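Local atomic coordinates of alternansucrase (Leuconostoc mesenteroides, PDB entry 6HVG), a protein that belongs to glycoside hydrolase family 70, with a TIM-type barrel, a bound calcium ion and choline-binding-type repeats towards both ends of the chain. Residues A[460-465]-A[486-491]; A[436-441]-A[503-508]; A[466-469]-A[475-478]; A[763-766]-A[772-775]. All blocks are in the same frame, centred on the assembly; numbering follows the deposited sequence.

Interaction 1. Residues A[460-465]-A[486-491]; sequences KGLGIT and TAIEQQ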
loop_
_atom_site.group_PDB
_atom_site.type_symbol
_atom_site.label_atom_id
_atom_site.label_comp_id
_atom_site.label_asym_id
_atom_site.label_seq_id
_atom_site.Cartn_x
_atom_site.Cartn_y
_atom_site.Cartn_z
ATOM N N LYS A 460 1.078 16.846 -35.411
ATOM C CA LYS A 460 -0.028 17.697 -35.066
ATOM C C LYS A 460 -0.320 18.759 -36.089
ATOM O O LYS A 460 -1.029 19.720 -35.798
ATOM C CB LYS A 460 0.208 18.316 -33.689
ATOM C CG LYS A 460 0.121 17.305 -32.556
ATOM C CD LYS A 460 -0.228 17.997 -31.235
ATOM C CE LYS A 460 -0.415 17.025 -30.060
ATOM N NZ LYS A 460 -1.109 17.603 -28.859
ATOM N N GLY A 461 0.161 18.542 -37.310
ATOM C CA GLY A 461 -0.153 19.404 -38.451
ATOM C C GLY A 461 0.809 20.543 -38.689
ATOM O O GLY A 461 0.560 21.395 -39.533
ATOM N N LEU A 462 1.923 20.535 -37.967
ATOM C CA LEU A 462 2.862 21.642 -38.006
ATOM C C LEU A 462 3.915 21.555 -39.090
ATOM O O LEU A 462 4.655 22.497 -39.292
ATOM C CB LEU A 462 3.533 21.814 -36.662
ATOM C CG LEU A 462 2.565 22.505 -35.697
ATOM C CD1 LEU A 462 2.969 22.447 -34.229
ATOM C CD2 LEU A 462 2.355 23.963 -36.112
ATOM N N GLY A 463 3.975 20.444 -39.796
ATOM C CA GLY A 463 4.770 20.385 -40.998
ATOM C C GLY A 463 4.824 18.981 -41.521
ATOM O O GLY A 463 4.025 18.128 -41.106
ATOM N N ILE A 464 5.774 18.757 -42.428
ATOM C CA ILE A 464 6.053 17.430 -42.954
ATOM C C ILE A 464 6.208 16.495 -41.778
ATOM O O ILE A 464 6.944 16.785 -40.852
ATOM C CB ILE A 464 7.355 17.369 -43.777
ATOM C CG1 ILE A 464 7.434 18.548 -44.761
ATOM C CG2 ILE A 464 7.450 16.018 -44.490
ATOM C CD1 ILE A 464 8.560 18.461 -45.779
ATOM N N THR A 465 5.490 15.384 -41.793
ATOM C CA THR A 465 5.619 14.421 -40.715
ATOM C C THR A 465 6.975 13.800 -40.910
ATOM O O THR A 465 7.322 13.421 -42.020
ATOM C CB THR A 465 4.470 13.398 -40.714
ATOM O OG1 THR A 465 3.248 14.073 -40.364
ATOM C CG2 THR A 465 4.729 12.263 -39.707
ATOM N N THR A 486 8.194 28.284 -37.624
ATOM C CA THR A 486 7.416 29.059 -38.571
ATOM C C THR A 486 5.940 28.602 -38.471
ATOM O O THR A 486 5.040 29.398 -38.212
ATOM C CB THR A 486 8.005 28.922 -40.002
ATOM O OG1 THR A 486 9.250 29.631 -40.065
ATOM C CG2 THR A 486 7.046 29.471 -41.070
ATOM N N ALA A 487 5.710 27.307 -38.613
ATOM C CA ALA A 487 4.358 26.760 -38.540
ATOM C C ALA A 487 3.666 27.118 -37.245
ATOM O O ALA A 487 2.463 27.343 -37.235
ATOM C CB ALA A 487 4.391 25.250 -38.720
ATOM N N ILE A 488 4.418 27.147 -36.150
ATOM C CA ILE A 488 3.862 27.528 -34.872
ATOM C C ILE A 488 3.353 28.966 -34.913
ATOM O O ILE A 488 2.249 29.253 -34.446
ATOM C CB ILE A 488 4.878 27.343 -33.720
ATOM C CG1 ILE A 488 5.000 25.856 -33.375
ATOM C CG2 ILE A 488 4.440 28.101 -32.452
ATOM C CD1 ILE A 488 6.200 25.513 -32.519
ATOM N N GLU A 489 4.138 29.871 -35.470
ATOM C CA GLU A 489 3.751 31.277 -35.480
ATOM C C GLU A 489 2.526 31.526 -36.351
ATOM O O GLU A 489 1.763 32.478 -36.109
ATOM C CB GLU A 489 4.914 32.151 -35.913
ATOM C CG GLU A 489 6.143 32.064 -35.016
ATOM C CD GLU A 489 5.986 32.752 -33.659
ATOM O OE1 GLU A 489 4.855 33.068 -33.250
ATOM O OE2 GLU A 489 7.023 32.949 -32.997
ATOM N N GLN A 490 2.336 30.662 -37.348
ATOM C CA GLN A 490 1.158 30.717 -38.220
ATOM C C GLN A 490 -0.145 30.296 -37.530
ATOM O O GLN A 490 -1.185 30.935 -37.725
ATOM C CB GLN A 490 1.386 29.859 -39.470
ATOM C CG GLN A 490 2.406 30.447 -40.445
ATOM C CD GLN A 490 2.823 29.464 -41.522
ATOM O OE1 GLN A 490 2.452 28.290 -41.484
ATOM N NE2 GLN A 490 3.624 29.934 -42.475
ATOM N N GLN A 491 -0.089 29.223 -36.740
ATOM C CA GLN A 491 -1.257 28.780 -35.991
ATOM C C GLN A 491 -1.537 29.704 -34.801
ATOM O O GLN A 491 -2.664 29.712 -34.310
ATOM C CB GLN A 491 -1.130 27.331 -35.531
ATOM C CG GLN A 491 -1.051 26.285 -36.632
ATOM C CD GLN A 491 -2.385 25.899 -37.251
ATOM O OE1 GLN A 491 -2.533 25.872 -38.478
ATOM N NE2 GLN A 491 -3.355 25.538 -36.397
#
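Apolar packing carries this contact, and Leu462 supplies nearly all of it from one side. Its two methyls do different work. CD2 lies over the helix 474-495 backbone, with Leu462 CD2 3.6 Å from Ala487 CB. The same methyl reaches Gln491 CG at 4.2 Å, so it sits between two residues one helical turn apart. CD1 turns to the next residue of the helix, where Leu462 CD1 lies 4.1 Å from Ile488 CG1. The Leu462 and Ile488 side chains cross obliquely. Leu462 has CG anti to its carbonyl carbon (chi1 -77°), which places CG, and with it the two methyls, on the side of the partner helix.

No hydrogen bond joins the two segments. The backbone of 486-491 bonds within its own helix, as in Gln491 N to Ala487 O at 3.2 Å. Gly463, with positive phi, follows at once as the chain leaves helix 447-462.

Around the pair, Leu462 also touches Met457, and Ile488 touches Tyr453, both on helix 447-462. Ile488 meets Leu501 of helix 499-511 as well. The contact is thus one corner of a three-helix cluster. With carbon-to-carbon packing alone, shape and burial hold the C-terminal end of helix 447-462 against helix 474-495, without a directional bond.

Interaction 2. Residues A[436-441]-A[503-508]; sequences MRPLLM and DAIDSF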
loop_
_atom_site.group_PDB
_atom_site.type_symbol
_atom_site.label_atom_id
_atom_site.label_comp_id
_atom_site.label_asym_id
_atom_site.label_seq_id
_atom_site.Cartn_x
_atom_site.Cartn_y
_atom_site.Cartn_z
ATOM N N MET A 436 5.624 35.277 -24.762
ATOM C CA MET A 436 6.418 34.207 -24.180
ATOM C C MET A 436 6.349 33.036 -25.137
ATOM O O MET A 436 5.323 32.810 -25.773
ATOM C CB MET A 436 5.871 33.835 -22.800
ATOM C CG MET A 436 6.117 34.919 -21.770
ATOM S SD MET A 436 7.821 34.824 -21.169
ATOM C CE MET A 436 7.738 35.838 -19.698
ATOM N N ARG A 437 7.443 32.303 -25.278
ATOM C CA ARG A 437 7.469 31.146 -26.158
ATOM C C ARG A 437 8.114 29.962 -25.436
ATOM O O ARG A 437 8.906 30.151 -24.530
ATOM C CB ARG A 437 8.237 31.467 -27.448
ATOM C CG ARG A 437 7.495 32.356 -28.443
ATOM C CD ARG A 437 6.297 31.630 -29.054
ATOM N NE ARG A 437 5.550 32.403 -30.058
ATOM C CZ ARG A 437 4.707 33.396 -29.783
ATOM N NH1 ARG A 437 4.516 33.796 -28.522
ATOM N NH2 ARG A 437 4.089 34.037 -30.765
ATOM N N PRO A 438 7.768 28.726 -25.827
ATOM C CA PRO A 438 8.322 27.558 -25.161
ATOM C C PRO A 438 9.793 27.396 -25.453
ATOM O O PRO A 438 10.216 27.496 -26.602
ATOM C CB PRO A 438 7.533 26.368 -25.756
ATOM C CG PRO A 438 6.904 26.882 -26.968
ATOM C CD PRO A 438 6.778 28.365 -26.848
ATOM N N LEU A 439 10.555 27.089 -24.414
ATOM C CA LEU A 439 11.965 26.825 -24.538
ATOM C C LEU A 439 12.242 25.743 -25.574
ATOM O O LEU A 439 13.218 25.815 -26.323
ATOM C CB LEU A 439 12.528 26.400 -23.177
ATOM C CG LEU A 439 14.048 26.332 -23.042
ATOM C CD1 LEU A 439 14.731 27.668 -23.297
ATOM C CD2 LEU A 439 14.391 25.838 -21.659
ATOM N N LEU A 440 11.394 24.727 -25.616
ATOM C CA LEU A 440 11.569 23.607 -26.539
ATOM C C LEU A 440 11.325 23.928 -28.027
ATOM O O LEU A 440 11.527 23.062 -28.890
ATOM C CB LEU A 440 10.690 22.423 -26.111
ATOM C CG LEU A 440 10.993 21.756 -24.755
ATOM C CD1 LEU A 440 9.947 20.705 -24.424
ATOM C CD2 LEU A 440 12.374 21.117 -24.755
ATOM N N MET A 441 10.920 25.158 -28.324
ATOM C CA MET A 441 10.857 25.652 -29.708
ATOM C C MET A 441 12.253 25.943 -30.262
ATOM O O MET A 441 12.450 25.919 -31.477
ATOM C CB MET A 441 9.975 26.916 -29.777
ATOM C CG MET A 441 9.634 27.418 -31.183
ATOM S SD MET A 441 8.577 28.899 -31.202
ATOM C CE MET A 441 9.725 30.162 -30.652
ATOM N N ASP A 503 -0.819 23.296 -24.320
ATOM C CA ASP A 503 -1.331 21.924 -24.226
ATOM C C ASP A 503 -0.502 20.946 -25.052
ATOM O O ASP A 503 -0.333 19.795 -24.657
ATOM C CB ASP A 503 -2.809 21.870 -24.653
ATOM C CG ASP A 503 -3.720 22.702 -23.736
ATOM O OD1 ASP A 503 -3.321 22.978 -22.571
ATOM O OD2 ASP A 503 -4.841 23.072 -24.179
ATOM N N ALA A 504 -0.002 21.400 -26.199
ATOM C CA ALA A 504 0.902 20.590 -27.032
ATOM C C ALA A 504 2.251 20.337 -26.336
ATOM O O ALA A 504 2.744 19.216 -26.311
ATOM C CB ALA A 504 1.114 21.263 -28.371
ATOM N N ILE A 505 2.821 21.375 -25.739
ATOM C CA ILE A 505 4.061 21.221 -24.987
ATOM C C ILE A 505 3.862 20.311 -23.787
ATOM O O ILE A 505 4.599 19.344 -23.617
ATOM C CB ILE A 505 4.657 22.590 -24.567
ATOM C CG1 ILE A 505 5.085 23.384 -25.811
ATOM C CG2 ILE A 505 5.846 22.420 -23.634
ATOM C CD1 ILE A 505 6.085 22.693 -26.721
ATOM N N ASP A 506 2.838 20.598 -22.989
ATOM C CA ASP A 506 2.530 19.810 -21.788
ATOM C C ASP A 506 2.420 18.323 -22.113
ATOM O O ASP A 506 2.996 17.488 -21.407
ATOM C CB ASP A 506 1.226 20.277 -21.140
ATOM C CG ASP A 506 1.388 21.551 -20.323
ATOM O OD1 ASP A 506 2.519 21.855 -19.855
ATOM O OD2 ASP A 506 0.355 22.233 -20.120
ATOM N N SER A 507 1.692 18.009 -23.187
ATOM C CA SER A 507 1.509 16.634 -23.636
ATOM C C SER A 507 2.800 15.980 -24.089
ATOM O O SER A 507 3.051 14.814 -23.778
ATOM C CB SER A 507 0.480 16.562 -24.776
ATOM O OG SER A 507 -0.818 16.771 -24.278
ATOM N N PHE A 508 3.592 16.722 -24.862
ATOM C CA PHE A 508 4.847 16.208 -25.357
ATOM C C PHE A 508 5.804 15.902 -24.212
ATOM O O PHE A 508 6.499 14.874 -24.226
ATOM C CB PHE A 508 5.513 17.177 -26.317
ATOM C CG PHE A 508 6.967 16.891 -26.500
ATOM C CD1 PHE A 508 7.383 15.717 -27.100
ATOM C CD2 PHE A 508 7.908 17.768 -26.009
ATOM C CE1 PHE A 508 8.716 15.443 -27.237
ATOM C CE2 PHE A 508 9.238 17.497 -26.132
ATOM C CZ PHE A 508 9.642 16.335 -26.755
#
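Leu440 and Ile505 give up the most surface here, but they do not form a pair with each other. Each has its own partner on the opposite segment. Leu440 meets Phe508, and Ile505 meets Pro438.

Leu440 points its CD1 methyl at the edge of the Phe508 ring, close to the ring plane. Leu440 CD1 is 3.7 Å from Phe508 CE2, and the neighbouring edge atom Phe508 CD2 is 3.9 Å from the same methyl. Phe508 has CG anti to its backbone N (chi1 162°), which swings the ring off the helix towards the leucine. The ring also meets Phe456 of helix 447-462, with the two planes at about 40°. Trp515 touches both Leu440 and Phe508.

Ile505 lies one helical turn before Phe508 and uses its longer branch. Ile505 CG1 is 3.9 Å from Pro438 CB, and Ile505 CD1 is 4.1 Å from the same carbon. The isoleucine crosses the proline at about a right angle. Trp415 also packs on Pro438.

Between Pro438 and Leu440 the chain turns. The bond from Met441 N to Pro438 O, 3.0 Å, spans that turn. Just before it, Arg437 forms a salt bridge with Glu489 of helix 474-495.

All four touching side chains are buried and apolar. They join the short antiparallel pair of strands 415-416 and 437-438 to helix 499-511, as part of a small helical domain apart from the barrel, consistent with domain IV of family GH70.

Interaction 3. Residues A[466-469]-A[475-478]; sequences TTYT and KTLN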
loop_
_atom_site.group_PDB
_atom_site.type_symbol
_atom_site.label_atom_id
_atom_site.label_comp_id
_atom_site.label_asym_id
_atom_site.label_seq_id
_atom_site.Cartn_x
_atom_site.Cartn_y
_atom_site.Cartn_z
ATOM N N THR A 466 7.759 13.741 -39.839
ATOM C CA THR A 466 9.135 13.337 -39.950
ATOM C C THR A 466 9.443 12.182 -39.022
ATOM O O THR A 466 8.977 12.129 -37.888
ATOM C CB THR A 466 10.095 14.527 -39.656
ATOM O OG1 THR A 466 9.760 15.146 -38.396
ATOM C CG2 THR A 466 10.025 15.577 -40.766
ATOM N N THR A 467 10.229 11.248 -39.530
ATOM C CA THR A 467 10.835 10.197 -38.724
ATOM C C THR A 467 12.256 10.615 -38.433
ATOM O O THR A 467 13.159 10.382 -39.219
ATOM C CB THR A 467 10.876 8.868 -39.497
ATOM O OG1 THR A 467 9.730 8.771 -40.353
ATOM C CG2 THR A 467 10.937 7.692 -38.516
ATOM N N TYR A 468 12.466 11.271 -37.316
ATOM C CA TYR A 468 13.806 11.613 -36.922
ATOM C C TYR A 468 14.307 10.800 -35.744
ATOM O O TYR A 468 13.575 10.536 -34.816
ATOM C CB TYR A 468 13.869 13.111 -36.626
ATOM C CG TYR A 468 13.819 14.010 -37.847
ATOM C CD1 TYR A 468 14.515 13.691 -39.018
ATOM C CD2 TYR A 468 13.117 15.222 -37.806
ATOM C CE1 TYR A 468 14.479 14.544 -40.114
ATOM C CE2 TYR A 468 13.059 16.058 -38.898
ATOM C CZ TYR A 468 13.740 15.727 -40.045
ATOM O OH TYR A 468 13.707 16.597 -41.127
ATOM N N THR A 469 15.560 10.390 -35.815
ATOM C CA THR A 469 16.211 9.639 -34.761
ATOM C C THR A 469 17.325 10.523 -34.228
ATOM O O THR A 469 17.666 11.559 -34.807
ATOM C CB THR A 469 16.761 8.308 -35.306
ATOM O OG1 THR A 469 15.730 7.718 -36.071
ATOM C CG2 THR A 469 17.115 7.315 -34.215
ATOM N N LYS A 475 22.473 19.495 -37.899
ATOM C CA LYS A 475 22.079 20.549 -38.834
ATOM C C LYS A 475 20.654 20.310 -39.327
ATOM O O LYS A 475 19.837 21.217 -39.317
ATOM C CB LYS A 475 23.051 20.560 -40.004
ATOM C CG LYS A 475 22.697 21.492 -41.166
ATOM C CD LYS A 475 23.314 22.871 -41.012
ATOM C CE LYS A 475 23.092 23.730 -42.248
ATOM N NZ LYS A 475 21.651 24.077 -42.392
ATOM N N THR A 476 20.357 19.075 -39.739
ATOM C CA THR A 476 19.038 18.702 -40.215
ATOM C C THR A 476 17.975 18.924 -39.145
ATOM O O THR A 476 16.905 19.434 -39.451
ATOM C CB THR A 476 18.994 17.230 -40.661
ATOM O OG1 THR A 476 19.940 17.021 -41.721
ATOM C CG2 THR A 476 17.585 16.846 -41.148
ATOM N N LEU A 477 18.268 18.559 -37.897
ATOM C CA LEU A 477 17.298 18.699 -36.816
ATOM C C LEU A 477 16.994 20.161 -36.531
ATOM O O LEU A 477 15.833 20.530 -36.355
ATOM C CB LEU A 477 17.801 18.024 -35.545
ATOM C CG LEU A 477 17.985 16.500 -35.590
ATOM C CD1 LEU A 477 18.775 16.073 -34.372
ATOM C CD2 LEU A 477 16.660 15.773 -35.626
ATOM N N ASN A 478 18.026 20.989 -36.513
ATOM C CA ASN A 478 17.853 22.428 -36.296
ATOM C C ASN A 478 17.083 23.109 -37.432
ATOM O O ASN A 478 16.261 23.982 -37.182
ATOM C CB ASN A 478 19.215 23.100 -36.082
ATOM C CG ASN A 478 19.852 22.734 -34.747
ATOM O OD1 ASN A 478 19.155 22.375 -33.820
ATOM N ND2 ASN A 478 21.159 22.824 -34.654
#
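Tyr468 and Leu477 pack within a helix-loop-helix connection, where the loop after helix 447-462 folds back on the first turns of helix 474-495. The tyrosine is the main element on the loop side. Its CG is anti to the carbonyl carbon (chi1 -73°), and the side chain runs past Leu477 in the opposite direction. One leucine methyl serves the base of the tyrosine: Leu477 CD2 is 4.0 Å from Tyr468 CB and equally far from Tyr468 CG.

The outer part of the ring belongs to Thr476, whose side chain crosses it at a slant. The threonine turns its methyl to the ring, not its hydroxyl. Thr476 OG1 is hydrogen-bonded to Ser473 OG instead. No hydrogen bond passes between the two segments.

The loop has its own polar ties. Asn455 OD1, on helix 447-462, is hydrogen-bonded to Tyr468 N and Thr466 OG1. Further on, Thr469 O is bonded to Thr472 OG1. Leu454 touches both Tyr468 and Leu477, so the pair closes over the preceding helix. On one face of the tyrosine ring, Thr466 CB stands above the plane, offset towards the rim. At the far end, Thr476 CG2 lies 3.9 Å from Tyr468 OH and 4.0 Å from Tyr468 CE1.

Interaction 4. Residues A[763-766]-A[772-775]; sequences AMID and NMQD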
loop_
_atom_site.group_PDB
_atom_site.type_symbol
_atom_site.label_atom_id
_atom_site.label_comp_id
_atom_site.label_asym_id
_atom_site.label_seq_id
_atom_site.Cartn_x
_atom_site.Cartn_y
_atom_site.Cartn_z
ATOM N N ALA A 763 -15.124 -5.309 -2.193
ATOM C CA ALA A 763 -16.501 -5.407 -2.679
ATOM C C ALA A 763 -16.678 -4.663 -3.999
ATOM O O ALA A 763 -17.295 -5.178 -4.921
ATOM C CB ALA A 763 -17.461 -4.874 -1.641
ATOM N N MET A 764 -16.093 -3.475 -4.102
ATOM C CA MET A 764 -16.155 -2.673 -5.337
ATOM C C MET A 764 -15.417 -3.358 -6.492
ATOM O O MET A 764 -15.889 -3.373 -7.621
ATOM C CB MET A 764 -15.572 -1.282 -5.100
ATOM C CG MET A 764 -16.371 -0.494 -4.077
ATOM S SD MET A 764 -15.685 1.093 -3.587
ATOM C CE MET A 764 -15.954 2.077 -5.080
ATOM N N ILE A 765 -14.286 -3.979 -6.165
ATOM C CA ILE A 765 -13.458 -4.717 -7.123
ATOM C C ILE A 765 -14.208 -5.939 -7.635
ATOM O O ILE A 765 -14.262 -6.194 -8.837
ATOM C CB ILE A 765 -12.111 -5.162 -6.485
ATOM C CG1 ILE A 765 -11.292 -3.928 -6.077
ATOM C CG2 ILE A 765 -11.303 -5.991 -7.458
ATOM C CD1 ILE A 765 -10.013 -4.199 -5.301
ATOM N N ASP A 766 -14.796 -6.690 -6.714
ATOM C CA ASP A 766 -15.533 -7.904 -7.056
ATOM C C ASP A 766 -16.727 -7.654 -7.976
ATOM O O ASP A 766 -17.103 -8.539 -8.712
ATOM C CB ASP A 766 -16.033 -8.584 -5.784
ATOM C CG ASP A 766 -16.142 -10.090 -5.922
ATOM O OD1 ASP A 766 -15.162 -10.749 -6.350
ATOM O OD2 ASP A 766 -17.211 -10.621 -5.572
ATOM N N ASN A 772 -8.404 -1.580 -9.152
ATOM C CA ASN A 772 -7.340 -1.651 -8.139
ATOM C C ASN A 772 -7.725 -0.947 -6.846
ATOM O O ASN A 772 -8.498 0.007 -6.861
ATOM C CB ASN A 772 -6.068 -0.974 -8.661
ATOM C CG ASN A 772 -5.352 -1.786 -9.710
ATOM O OD1 ASN A 772 -5.928 -2.674 -10.320
ATOM N ND2 ASN A 772 -4.087 -1.482 -9.923
ATOM N N MET A 773 -7.122 -1.364 -5.739
ATOM C CA MET A 773 -7.381 -0.746 -4.429
ATOM C C MET A 773 -6.964 0.728 -4.398
ATOM O O MET A 773 -7.600 1.555 -3.707
ATOM C CB MET A 773 -6.673 -1.531 -3.320
ATOM C CG MET A 773 -7.124 -2.986 -3.229
ATOM S SD MET A 773 -8.538 -3.271 -2.145
ATOM C CE MET A 773 -7.710 -3.336 -0.555
ATOM N N GLN A 774 -5.922 1.075 -5.158
ATOM C CA GLN A 774 -5.447 2.479 -5.221
ATOM C C GLN A 774 -6.166 3.310 -6.270
ATOM O O GLN A 774 -5.927 4.512 -6.379
ATOM C CB GLN A 774 -3.960 2.547 -5.521
ATOM C CG GLN A 774 -3.098 1.596 -4.720
ATOM C CD GLN A 774 -2.795 0.319 -5.462
ATOM O OE1 GLN A 774 -3.614 -0.178 -6.225
ATOM N NE2 GLN A 774 -1.616 -0.225 -5.226
ATOM N N ASP A 775 -7.022 2.654 -7.052
ATOM C CA ASP A 775 -7.837 3.310 -8.063
ATOM C C ASP A 775 -8.687 4.444 -7.444
ATOM O O ASP A 775 -9.149 4.327 -6.316
ATOM C CB ASP A 775 -8.747 2.254 -8.701
ATOM C CG ASP A 775 -8.727 2.264 -10.210
ATOM O OD1 ASP A 775 -7.929 3.029 -10.805
ATOM O OD2 ASP A 775 -9.511 1.467 -10.793
#
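Ile765 lays its CD1 methyl over the bent side chain of Met773, the second residue of a type I beta turn from Asn772 to Asp775. The turn follows helix 757-766 in the TIM-type barrel domain, in the connection between barrel strands 745-747 and 821-825.

Ile765 CD1 is 3.6 Å from Met773 SD. It is 3.8 Å from Met773 CG, so the methyl meets the middle of the methionine. The two side chains cross at about a right angle. The isoleucine is extended at its tip (chi2 174°), which carries CD1 out from the helix. Met773 is bent instead: its chi2 of -89° sets the sulfur beside that methyl. Further down, Ile765 CD1 lies 4.3 Å from the backbone C of Asn772.

The contact is small and lies near the surface. No hydrogen bond crosses between the segments. Ile765 also packs on Ile770, in the short link that leads from the helix to the turn. The helix end has a separate polar tie, as Asp766 forms a salt bridge with Lys801 and a hydrogen bond with Tyr802. Asp775 OD2 is hydrogen-bonded to Lys771 N, just before the turn, and within the turn Asp775 N is bonded to Asn772 O at 3.0 Å.

Following the chain from the N terminus, interaction 2 opens first, at 436-441. Interaction 1 opens at 460-465 and interaction 3 directly after it, at 466-469. They close in reverse order, at 475-478, 486-491 and 503-508. Interaction 3 therefore nests within interaction 1, and interaction 1 within interaction 2; none cross. Together they tie strand 437-438 and helices 447-462, 474-495 and 499-511 into one cluster. Interactions 1 and 2 touch, and Ile488 CD1 packs on Met441 CG at 4.1 Å. Interaction 4 comes later in series, closing a short loop in the barrel domain, its centre about 44 Å from the centre of interaction 1.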